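Local coordinates for hypothetical shikimate 5-dehydrogenase-like protein HI0607 (Haemophilus influenzae, PDB 1NPY), which catalyses the NADP(+)-dependent oxidation of shikimate to 3-dehydroshikimate in vitro, though so weakly that shikimate may not be its biological substrate, at residues A[19-22]-A[23-27]; A[245-248]-A[249-253]; A[1-4]-A[5-8]; A[75-79]-A[80-84]. One frame throughout, in Å; residues are numbered along the deposited sequence.

Contact 1 (A[19-22]-A[23-27])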
loop_
_atom_site.group_PDB
_atom_site.type_symbol
_atom_site.label_atom_id
_atom_site.label_comp_id
_atom_site.label_asym_id
_atom_site.label_seq_id
_atom_site.Cartn_x
_atom_site.Cartn_y
_atom_site.Cartn_z
ATOM N N PHE A 19 10.873 4.936 -8.185
ATOM C CA PHE A 19 10.664 5.373 -6.807
ATOM C C PHE A 19 11.571 4.603 -5.852
ATOM O O PHE A 19 12.360 5.190 -5.138
ATOM C CB PHE A 19 9.209 5.227 -6.336
ATOM C CG PHE A 19 9.055 5.510 -4.859
ATOM C CD1 PHE A 19 9.016 6.812 -4.404
ATOM C CD2 PHE A 19 9.017 4.476 -3.939
ATOM C CE1 PHE A 19 8.923 7.094 -3.066
ATOM C CE2 PHE A 19 8.927 4.746 -2.589
ATOM C CZ PHE A 19 8.878 6.056 -2.161
ATOM N N GLY A 20 11.467 3.278 -5.824
ATOM C CA GLY A 20 12.191 2.501 -4.825
ATOM C C GLY A 20 13.695 2.557 -4.997
ATOM O O GLY A 20 14.456 2.643 -4.016
ATOM N N THR A 21 14.184 2.495 -6.231
ATOM C CA THR A 21 15.616 2.605 -6.503
ATOM C C THR A 21 16.156 3.935 -5.961
ATOM O O THR A 21 17.206 3.974 -5.312
ATOM C CB THR A 21 15.918 2.443 -8.000
ATOM O OG1 THR A 21 15.417 1.177 -8.444
ATOM C CG2 THR A 21 17.397 2.410 -8.304
ATOM N N THR A 22 15.414 5.020 -6.141
ATOM C CA THR A 22 15.867 6.307 -5.610
ATOM C C THR A 22 15.869 6.364 -4.080
ATOM O O THR A 22 16.867 6.686 -3.432
ATOM C CB THR A 22 14.988 7.413 -6.215
ATOM O OG1 THR A 22 15.138 7.392 -7.640
ATOM C CG2 THR A 22 15.487 8.788 -5.817
ATOM N N PHE A 23 14.747 5.932 -3.523
ATOM C CA PHE A 23 14.431 6.003 -2.090
ATOM C C PHE A 23 15.336 5.088 -1.291
ATOM O O PHE A 23 15.950 5.519 -0.317
ATOM C CB PHE A 23 12.972 5.578 -1.911
ATOM C CG PHE A 23 12.434 5.659 -0.519
ATOM C CD1 PHE A 23 11.951 6.857 -0.022
ATOM C CD2 PHE A 23 12.333 4.537 0.286
ATOM C CE1 PHE A 23 11.411 6.928 1.273
ATOM C CE2 PHE A 23 11.771 4.609 1.551
ATOM C CZ PHE A 23 11.350 5.827 2.062
ATOM N N HIS A 24 15.402 3.809 -1.666
ATOM C CA HIS A 24 16.211 2.888 -0.864
ATOM C C HIS A 24 17.719 3.197 -0.909
ATOM O O HIS A 24 18.432 3.163 0.105
ATOM C CB HIS A 24 15.942 1.434 -1.277
ATOM C CG HIS A 24 14.613 0.902 -0.846
ATOM N ND1 HIS A 24 13.475 1.008 -1.620
ATOM C CD2 HIS A 24 14.267 0.155 0.226
ATOM C CE1 HIS A 24 12.465 0.431 -0.990
ATOM N NE2 HIS A 24 12.926 -0.111 0.125
ATOM N N ASN A 25 18.239 3.511 -2.091
ATOM C CA ASN A 25 19.646 3.832 -2.230
ATOM C C ASN A 25 20.047 5.088 -1.455
ATOM O O ASN A 25 21.097 5.117 -0.808
ATOM C CB ASN A 25 20.092 3.927 -3.694
ATOM C CG ASN A 25 20.181 2.560 -4.380
ATOM O OD1 ASN A 25 19.552 2.346 -5.426
ATOM N ND2 ASN A 25 20.927 1.634 -3.797
ATOM N N TYR A 26 19.175 6.083 -1.430
ATOM C CA TYR A 26 19.420 7.244 -0.582
ATOM C C TYR A 26 19.578 6.870 0.889
ATOM O O TYR A 26 20.517 7.323 1.563
ATOM C CB TYR A 26 18.284 8.237 -0.758
ATOM C CG TYR A 26 18.439 9.533 0.012
ATOM C CD1 TYR A 26 19.160 10.606 -0.499
ATOM C CD2 TYR A 26 17.843 9.675 1.254
ATOM C CE1 TYR A 26 19.287 11.810 0.218
ATOM C CE2 TYR A 26 17.958 10.866 1.972
ATOM C CZ TYR A 26 18.674 11.919 1.447
ATOM O OH TYR A 26 18.769 13.096 2.181
ATOM N N LEU A 27 18.645 6.057 1.372
ATOM C CA LEU A 27 18.714 5.634 2.772
ATOM C C LEU A 27 19.909 4.741 3.054
ATOM O O LEU A 27 20.494 4.871 4.134
ATOM C CB LEU A 27 17.409 4.965 3.198
ATOM C CG LEU A 27 16.194 5.893 3.263
ATOM C CD1 LEU A 27 14.873 5.154 3.317
ATOM C CD2 LEU A 27 16.354 6.883 4.413
#
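Phe-19 and Phe-23, one helical turn apart, point their rings the same way and touch at their rims rather than stacking. The ring planes are 21° apart with centroids 5.2 Å from each other, shifted until little of one ring covers the other: CZ of Phe-19 sits over one face of the Phe-23 ring, 3.8 Å from CD1 of Phe-23, while CB of Phe-23 lies over a face of the Phe-19 ring. Both phenyls reach this position because CG is anti to the backbone N in each (chi1 172° and -177°). Phe-19 goes on to touch Ile-239, and Phe-23 touches Ala-243 and Val-244, so the pair packs helix 19-31 of the strand 7-12, helix 19-31, strand 35-40 beta-alpha-beta unit against helix 235-251.

The polar contacts centre on the carbonyl of Gly-20. Its O accepts the regular helical bond from His-24 N at 2.8 Å and a second bond from His-24 ND1 at 3.1 Å. The imidazole uses its edge, with the oxygen exactly in the ring plane. One residue thus grips the oxygen twice, and the ND1 bond together with the stack on Tyr-37 fixes the turn of the ring. Backbone bonds from Phe-23 N to Phe-19 O (3.0 Å) and from Tyr-26 N to Thr-22 O (3.1 Å) continue the helix, whereas Asn-25 N reaches Thr-21 O only weakly, at 3.4 Å. The hydroxyl of Thr-22 turns back to Asn-18 O.

Contact 2 (A[245-248]-A[249-253])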
loop_
_atom_site.group_PDB
_atom_site.type_symbol
_atom_site.label_atom_id
_atom_site.label_comp_id
_atom_site.label_asym_id
_atom_site.label_seq_id
_atom_site.Cartn_x
_atom_site.Cartn_y
_atom_site.Cartn_z
ATOM N N GLU A 245 8.657 -0.036 5.653
ATOM C CA GLU A 245 8.490 -1.341 6.280
ATOM C C GLU A 245 9.334 -2.394 5.542
ATOM O O GLU A 245 9.941 -3.277 6.161
ATOM C CB GLU A 245 7.018 -1.764 6.366
ATOM C CG GLU A 245 6.185 -0.836 7.257
ATOM C CD GLU A 245 6.373 -1.078 8.736
ATOM O OE1 GLU A 245 6.605 -2.249 9.092
ATOM O OE2 GLU A 245 6.255 -0.117 9.538
ATOM N N GLN A 246 9.374 -2.317 4.218
ATOM C CA GLN A 246 10.281 -3.164 3.442
ATOM C C GLN A 246 11.729 -2.909 3.837
ATOM O O GLN A 246 12.497 -3.842 4.075
ATOM C CB GLN A 246 10.117 -2.968 1.938
ATOM C CG GLN A 246 8.751 -3.374 1.452
ATOM C CD GLN A 246 8.494 -3.010 0.012
ATOM O OE1 GLN A 246 8.972 -1.972 -0.454
ATOM N NE2 GLN A 246 7.740 -3.848 -0.699
ATOM N N PHE A 247 12.095 -1.635 3.927
ATOM C CA PHE A 247 13.480 -1.291 4.231
ATOM C C PHE A 247 13.905 -1.906 5.557
ATOM O O PHE A 247 15.004 -2.488 5.688
ATOM C CB PHE A 247 13.625 0.223 4.255
ATOM C CG PHE A 247 15.024 0.686 4.462
ATOM C CD1 PHE A 247 15.778 1.120 3.379
ATOM C CD2 PHE A 247 15.590 0.749 5.732
ATOM C CE1 PHE A 247 17.067 1.554 3.536
ATOM C CE2 PHE A 247 16.909 1.185 5.879
ATOM C CZ PHE A 247 17.627 1.624 4.808
ATOM N N GLU A 248 13.003 -1.817 6.531
ATOM C CA GLU A 248 13.266 -2.339 7.868
ATOM C C GLU A 248 13.337 -3.870 7.848
ATOM O O GLU A 248 14.180 -4.478 8.502
ATOM C CB GLU A 248 12.220 -1.868 8.882
ATOM C CG GLU A 248 12.586 -2.234 10.316
ATOM C CD GLU A 248 11.547 -1.741 11.309
ATOM O OE1 GLU A 248 11.486 -2.207 12.472
ATOM O OE2 GLU A 248 10.778 -0.844 10.908
ATOM N N LEU A 249 12.494 -4.511 7.057
ATOM C CA LEU A 249 12.577 -5.959 6.924
ATOM C C LEU A 249 13.925 -6.395 6.340
ATOM O O LEU A 249 14.514 -7.392 6.753
ATOM C CB LEU A 249 11.420 -6.475 6.088
ATOM C CG LEU A 249 10.092 -6.551 6.829
ATOM C CD1 LEU A 249 8.926 -6.694 5.868
ATOM C CD2 LEU A 249 10.038 -7.675 7.852
ATOM N N TYR A 250 14.394 -5.669 5.338
ATOM C CA TYR A 250 15.613 -6.104 4.651
ATOM C C TYR A 250 16.876 -5.828 5.473
ATOM O O TYR A 250 17.798 -6.640 5.445
ATOM C CB TYR A 250 15.792 -5.422 3.305
ATOM C CG TYR A 250 14.638 -5.510 2.315
ATOM C CD1 TYR A 250 13.739 -6.564 2.304
ATOM C CD2 TYR A 250 14.479 -4.522 1.366
ATOM C CE1 TYR A 250 12.687 -6.591 1.391
ATOM C CE2 TYR A 250 13.427 -4.524 0.460
ATOM C CZ TYR A 250 12.554 -5.592 0.464
ATOM O OH TYR A 250 11.510 -5.582 -0.427
ATOM N N THR A 251 16.942 -4.671 6.135
ATOM C CA THR A 251 18.191 -4.179 6.731
ATOM C C THR A 251 18.268 -4.307 8.259
ATOM O O THR A 251 19.322 -4.073 8.848
ATOM C CB THR A 251 18.381 -2.697 6.491
ATOM O OG1 THR A 251 17.323 -1.988 7.161
ATOM C CG2 THR A 251 18.295 -2.336 5.010
ATOM N N HIS A 252 17.118 -4.520 8.876
ATOM C CA HIS A 252 16.947 -4.494 10.332
ATOM C C HIS A 252 17.170 -3.135 10.984
ATOM O O HIS A 252 17.429 -3.033 12.186
ATOM C CB HIS A 252 17.816 -5.543 11.026
ATOM C CG HIS A 252 17.426 -6.938 10.656
ATOM N ND1 HIS A 252 18.321 -7.852 10.150
ATOM C CD2 HIS A 252 16.209 -7.527 10.619
ATOM C CE1 HIS A 252 17.679 -8.974 9.886
ATOM N NE2 HIS A 252 16.398 -8.804 10.155
ATOM N N GLN A 253 17.030 -2.074 10.204
ATOM C CA GLN A 253 17.034 -0.695 10.679
ATOM C C GLN A 253 15.812 0.073 10.174
ATOM O O GLN A 253 15.530 0.094 8.970
ATOM C CB GLN A 253 18.290 0.045 10.222
ATOM C CG GLN A 253 19.558 -0.405 10.944
ATOM C CD GLN A 253 20.792 0.415 10.596
ATOM O OE1 GLN A 253 20.738 1.651 10.641
ATOM N NE2 GLN A 253 21.921 -0.257 10.360
HETATM O O HOH W 1 11.410 -2.940 -1.486
#
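This is a local, one-turn contact at the C-terminal end of helix 235-251, where side chains and backbone settle the last turn before the chain leaves the helix at His-252. Thr-251 does most of the work. With OG1 between the backbone N and the carbonyl carbon (chi1 64°), its hydroxyl donates back to Phe-247 O at 2.8 Å, coming from above the carbonyl plane, while Thr-251 N binds the same oxygen at 3.0 Å. The same torsion lays methyl CG2 over one face of the Phe-247 ring, a CH-pi contact 4.0 Å from the centroid and 15° off the normal. At the edge of that ring, Gln-253 O lies in plane, 3.3 Å from CD2 of Phe-247.

One residue earlier in each case, Gln-246 and Tyr-250 run side by side. Gln-246 O takes the helical N-H of Tyr-250 and lies over a face of its ring, 3.2 Å from CG of Tyr-250. Beyond them a water links Tyr-250 OH to Gln-246 OE1, weakly on the glutamine side, and Thr-89 OG1 takes the amide NE2. The side chain of Gln-246 is about 7 Å from that of Asp-103, inferred to bind substrate.

His-252 N donates to Glu-248 O at 3.0 Å, and at this residue, with phi 66°, the chain leaves the helix. Gln-253 N then donates to Thr-251 OG1 at 3.1 Å, closing an ST turn at the end of the helix.

Contact 3 (A[1-4]-A[5-8])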
loop_
_atom_site.group_PDB
_atom_site.type_symbol
_atom_site.label_atom_id
_atom_site.label_comp_id
_atom_site.label_asym_id
_atom_site.label_seq_id
_atom_site.Cartn_x
_atom_site.Cartn_y
_atom_site.Cartn_z
ATOM N N MET A 1 30.213 2.759 -2.970
ATOM C CA MET A 1 31.345 1.919 -3.486
ATOM C C MET A 1 31.047 0.420 -3.302
ATOM O O MET A 1 31.216 -0.146 -2.217
ATOM C CB MET A 1 32.642 2.320 -2.778
ATOM C CG MET A 1 32.841 3.824 -2.545
ATOM S SD MET A 1 32.655 4.449 -0.835
ATOM C CE MET A 1 34.247 5.270 -0.553
ATOM N N ILE A 2 30.548 -0.210 -4.363
ATOM C CA ILE A 2 30.098 -1.603 -4.288
ATOM C C ILE A 2 31.277 -2.541 -4.060
ATOM O O ILE A 2 32.372 -2.334 -4.588
ATOM C CB ILE A 2 29.321 -2.008 -5.559
ATOM C CG1 ILE A 2 28.135 -1.069 -5.806
ATOM C CG2 ILE A 2 28.864 -3.452 -5.474
ATOM C CD1 ILE A 2 27.602 -1.159 -7.223
ATOM N N ASN A 3 31.079 -3.544 -3.212
ATOM C CA ASN A 3 32.043 -4.619 -3.044
ATOM C C ASN A 3 31.329 -5.957 -3.071
ATOM O O ASN A 3 30.107 -6.050 -3.174
ATOM C CB ASN A 3 32.866 -4.485 -1.765
ATOM C CG ASN A 3 32.027 -4.413 -0.505
ATOM O OD1 ASN A 3 31.212 -5.283 -0.206
ATOM N ND2 ASN A 3 32.270 -3.343 0.266
ATOM N N LYS A 4 32.119 -7.022 -3.006
ATOM C CA LYS A 4 31.534 -8.354 -3.068
ATOM C C LYS A 4 30.535 -8.658 -1.954
ATOM O O LYS A 4 29.701 -9.558 -2.092
ATOM C CB LYS A 4 32.653 -9.398 -3.057
ATOM C CG LYS A 4 33.333 -9.578 -1.719
ATOM C CD LYS A 4 34.640 -10.372 -1.856
ATOM C CE LYS A 4 35.313 -10.538 -0.498
ATOM N NZ LYS A 4 34.475 -11.199 0.544
ATOM N N ASP A 5 30.620 -7.939 -0.839
ATOM C CA ASP A 5 29.763 -8.215 0.308
ATOM C C ASP A 5 28.517 -7.339 0.324
ATOM O O ASP A 5 27.666 -7.506 1.196
ATOM C CB ASP A 5 30.511 -8.031 1.633
ATOM C CG ASP A 5 31.610 -9.057 1.834
ATOM O OD1 ASP A 5 31.377 -10.270 1.600
ATOM O OD2 ASP A 5 32.714 -8.660 2.265
ATOM N N THR A 6 28.416 -6.430 -0.641
ATOM C CA THR A 6 27.247 -5.559 -0.729
ATOM C C THR A 6 26.027 -6.435 -0.981
ATOM O O THR A 6 26.047 -7.323 -1.842
ATOM C CB THR A 6 27.402 -4.607 -1.924
ATOM O OG1 THR A 6 28.556 -3.784 -1.744
ATOM C CG2 THR A 6 26.236 -3.635 -2.060
ATOM N N GLN A 7 24.964 -6.185 -0.226
ATOM C CA GLN A 7 23.731 -6.933 -0.424
ATOM C C GLN A 7 22.856 -6.238 -1.466
ATOM O O GLN A 7 22.721 -5.024 -1.427
ATOM C CB GLN A 7 23.004 -7.115 0.899
ATOM C CG GLN A 7 23.872 -7.989 1.822
ATOM C CD GLN A 7 24.162 -7.411 3.203
ATOM O OE1 GLN A 7 23.462 -7.754 4.161
ATOM N NE2 GLN A 7 25.222 -6.593 3.327
ATOM N N LEU A 8 22.255 -7.008 -2.368
ATOM C CA LEU A 8 21.306 -6.451 -3.338
ATOM C C LEU A 8 19.872 -6.645 -2.859
ATOM O O LEU A 8 19.458 -7.752 -2.486
ATOM C CB LEU A 8 21.480 -7.107 -4.700
ATOM C CG LEU A 8 20.491 -6.704 -5.791
ATOM C CD1 LEU A 8 20.556 -5.238 -6.146
ATOM C CD2 LEU A 8 20.737 -7.574 -7.018
#
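A type I beta turn from Asn-3 to Thr-6 folds the N-terminus back just before strand 7-12, and its two corner residues, Lys-4 and Asp-5, sit at the protein surface. The turn is closed by Thr-6 N donating to Asn-3 O at 3.1 Å; the donor stands well above the carbonyl plane, 60° out of it.

Two side chains add bonds of their own, one from each end of the turn. Asn-3 holds CG between its backbone N and its carbonyl carbon (chi1 57°), which swings the amide over the turn, and OD1 takes Asp-5 N at 2.8 Å, in the carbonyl plane and on a lone pair, though the hydrogen bond is bent (134° at the hydrogen). In the other direction, Thr-6 OG1 accepts from Asn-3 N at 2.9 Å in a nearly straight bond. The backbone of Asn-3 is therefore tied to Thr-6 through both its N-H and its carbonyl. Asn-34 serves both groups, its OD1 bonding to Thr-6 OG1 and its ND2 to Asn-3 OD1.

The remaining contacts are looser. Ile-2 passes Thr-6 at about a right angle, its CG2 3.8 Å from OG1 of Thr-6. Lys-4 runs alongside Asp-5 and bends at its last torsion, bringing NZ to 3.4 Å from OD1 of Asp-5 in a salt bridge whose hydrogen bond is weak. Gln-7 NE2 reaches Asp-5 O weakly, also at 3.4 Å. Past the turn the chain pairs with Asn-34, Ile-36 and Arg-58 through its backbone: a type I turn, overlaid by an Asx turn at Asn-3, leads into a strand of the mixed sheet.

Contact 4 (A[75-79]-A[80-84])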
loop_
_atom_site.group_PDB
_atom_site.type_symbol
_atom_site.label_atom_id
_atom_site.label_comp_id
_atom_site.label_asym_id
_atom_site.label_seq_id
_atom_site.Cartn_x
_atom_site.Cartn_y
_atom_site.Cartn_z
ATOM N N ASP A 75 8.639 -19.722 0.530
ATOM C CA ASP A 75 8.710 -20.714 1.589
ATOM C C ASP A 75 7.737 -20.516 2.752
ATOM O O ASP A 75 7.299 -21.483 3.385
ATOM C CB ASP A 75 10.149 -20.838 2.081
ATOM C CG ASP A 75 11.084 -21.274 0.985
ATOM O OD1 ASP A 75 10.867 -22.386 0.452
ATOM O OD2 ASP A 75 12.008 -20.559 0.558
ATOM N N GLU A 76 7.398 -19.275 3.070
ATOM C CA GLU A 76 6.562 -18.998 4.229
ATOM C C GLU A 76 5.812 -17.691 4.047
ATOM O O GLU A 76 6.433 -16.642 3.887
ATOM C CB GLU A 76 7.475 -18.882 5.437
ATOM C CG GLU A 76 6.774 -18.767 6.778
ATOM C CD GLU A 76 7.789 -18.712 7.899
ATOM O OE1 GLU A 76 8.363 -17.635 8.137
ATOM O OE2 GLU A 76 8.062 -19.768 8.511
ATOM N N ILE A 77 4.490 -17.780 4.026
ATOM C CA ILE A 77 3.639 -16.610 3.810
ATOM C C ILE A 77 3.222 -16.119 5.190
ATOM O O ILE A 77 2.528 -16.811 5.939
ATOM C CB ILE A 77 2.393 -16.968 2.975
ATOM C CG1 ILE A 77 2.749 -17.752 1.713
ATOM C CG2 ILE A 77 1.604 -15.716 2.620
ATOM C CD1 ILE A 77 3.471 -16.986 0.665
ATOM N N HIS A 78 3.709 -14.935 5.543
ATOM C CA HIS A 78 3.364 -14.308 6.809
ATOM C C HIS A 78 1.961 -13.722 6.849
ATOM O O HIS A 78 1.344 -13.530 5.806
ATOM C CB HIS A 78 4.464 -13.310 7.161
ATOM C CG HIS A 78 5.615 -13.974 7.841
ATOM N ND1 HIS A 78 5.908 -13.766 9.169
ATOM C CD2 HIS A 78 6.489 -14.908 7.400
ATOM C CE1 HIS A 78 6.928 -14.529 9.516
ATOM N NE2 HIS A 78 7.290 -15.240 8.466
ATOM N N PRO A 79 1.434 -13.459 8.038
ATOM C CA PRO A 79 0.023 -13.078 8.192
ATOM C C PRO A 79 -0.413 -11.855 7.403
ATOM O O PRO A 79 -1.561 -11.860 6.946
ATOM C CB PRO A 79 -0.117 -12.827 9.697
ATOM C CG PRO A 79 0.949 -13.685 10.306
ATOM C CD PRO A 79 2.107 -13.642 9.341
ATOM N N SER A 80 0.476 -10.881 7.233
ATOM C CA SER A 80 0.110 -9.732 6.399
ATOM C C SER A 80 -0.258 -10.121 4.968
ATOM O O SER A 80 -1.188 -9.563 4.380
ATOM C CB SER A 80 1.230 -8.692 6.368
ATOM O OG SER A 80 2.492 -9.180 5.975
ATOM N N ALA A 81 0.503 -11.045 4.389
ATOM C CA ALA A 81 0.232 -11.514 3.034
ATOM C C ALA A 81 -0.919 -12.518 3.045
ATOM O O ALA A 81 -1.728 -12.524 2.125
ATOM C CB ALA A 81 1.490 -12.118 2.396
ATOM N N GLN A 82 -1.066 -13.298 4.114
ATOM C CA GLN A 82 -2.183 -14.232 4.224
ATOM C C GLN A 82 -3.526 -13.518 4.301
ATOM O O GLN A 82 -4.506 -14.015 3.769
ATOM C CB GLN A 82 -2.048 -15.121 5.463
ATOM C CG GLN A 82 -0.856 -16.070 5.403
ATOM C CD GLN A 82 -0.713 -16.943 6.634
ATOM O OE1 GLN A 82 -0.804 -16.467 7.765
ATOM N NE2 GLN A 82 -0.419 -18.215 6.411
ATOM N N ALA A 83 -3.540 -12.335 4.901
ATOM C CA ALA A 83 -4.754 -11.588 5.190
ATOM C C ALA A 83 -5.497 -11.191 3.922
ATOM O O ALA A 83 -6.724 -11.065 3.940
ATOM C CB ALA A 83 -4.430 -10.371 6.017
ATOM N N ILE A 84 -4.745 -11.026 2.834
ATOM C CA ILE A 84 -5.290 -10.660 1.539
ATOM C C ILE A 84 -4.825 -11.541 0.379
ATOM O O ILE A 84 -5.117 -11.225 -0.777
ATOM C CB ILE A 84 -5.005 -9.179 1.251
ATOM C CG1 ILE A 84 -3.503 -8.915 1.313
ATOM C CG2 ILE A 84 -5.710 -8.263 2.249
ATOM C CD1 ILE A 84 -3.081 -7.495 0.904
#
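Strand 76-77, an outermost strand, within this chain, of the mixed sheet, passes straight into the short helix 79-82, with His-78 at the N-cap position. Across this junction Ile-77 turns branch CG2, anti to its backbone N, onto the first turn of the helix: CG2 lies 3.6 Å from Ala-81 CB and 3.7 Å from Gln-82 CG. Gln-82 crosses Ile-77 obliquely, its chain extended back over the start of the helix, so that its OE1 comes 3.5 Å from Pro-79 CA.

The backbone bonds begin at His-78 O, which takes Gln-82 N at 3.0 Å in the carbonyl plane and, weakly, Ala-81 N. Pro-79 O follows with Ala-83 N at 2.9 Å.

The His-78 ring points back along the strand, and its NE2 donates to Glu-76 OE1 at 2.6 Å, meeting the carboxylate on its anti side and 34° out of plane. Arg-98 forms a salt bridge with the same oxygen and would be expected to favour a charged carboxylate. On the helix, Ser-80 OG bonds Asn-101 N, next to strand 96-100. The whole is a strand-to-helix junction with a proline at the first helical position, within the shikimate dehydrogenase substrate-binding domain.

Along the chain the order is contact 3, contact 1, contact 4, contact 2. Contacts 1 and 2 are the one pair that touch: their centres lie 13 Å apart, and helix 19-31 packs on the C-terminal end of helix 235-251, with Leu-27 CB 3.4 Å from Phe-247 CE1. A segment near the end of the sequence is thereby brought onto a helix near its start. Contacts 3 and 4 reach the same mixed sheet at strands 7-12 and 76-77, with centres 30 Å apart. Contact 3 stands at the surface, away from the annotated sites, whereas contacts 1, 2 and 4 each have a side chain within about 10 Å of that of Asp-103, the inferred substrate-binding residue.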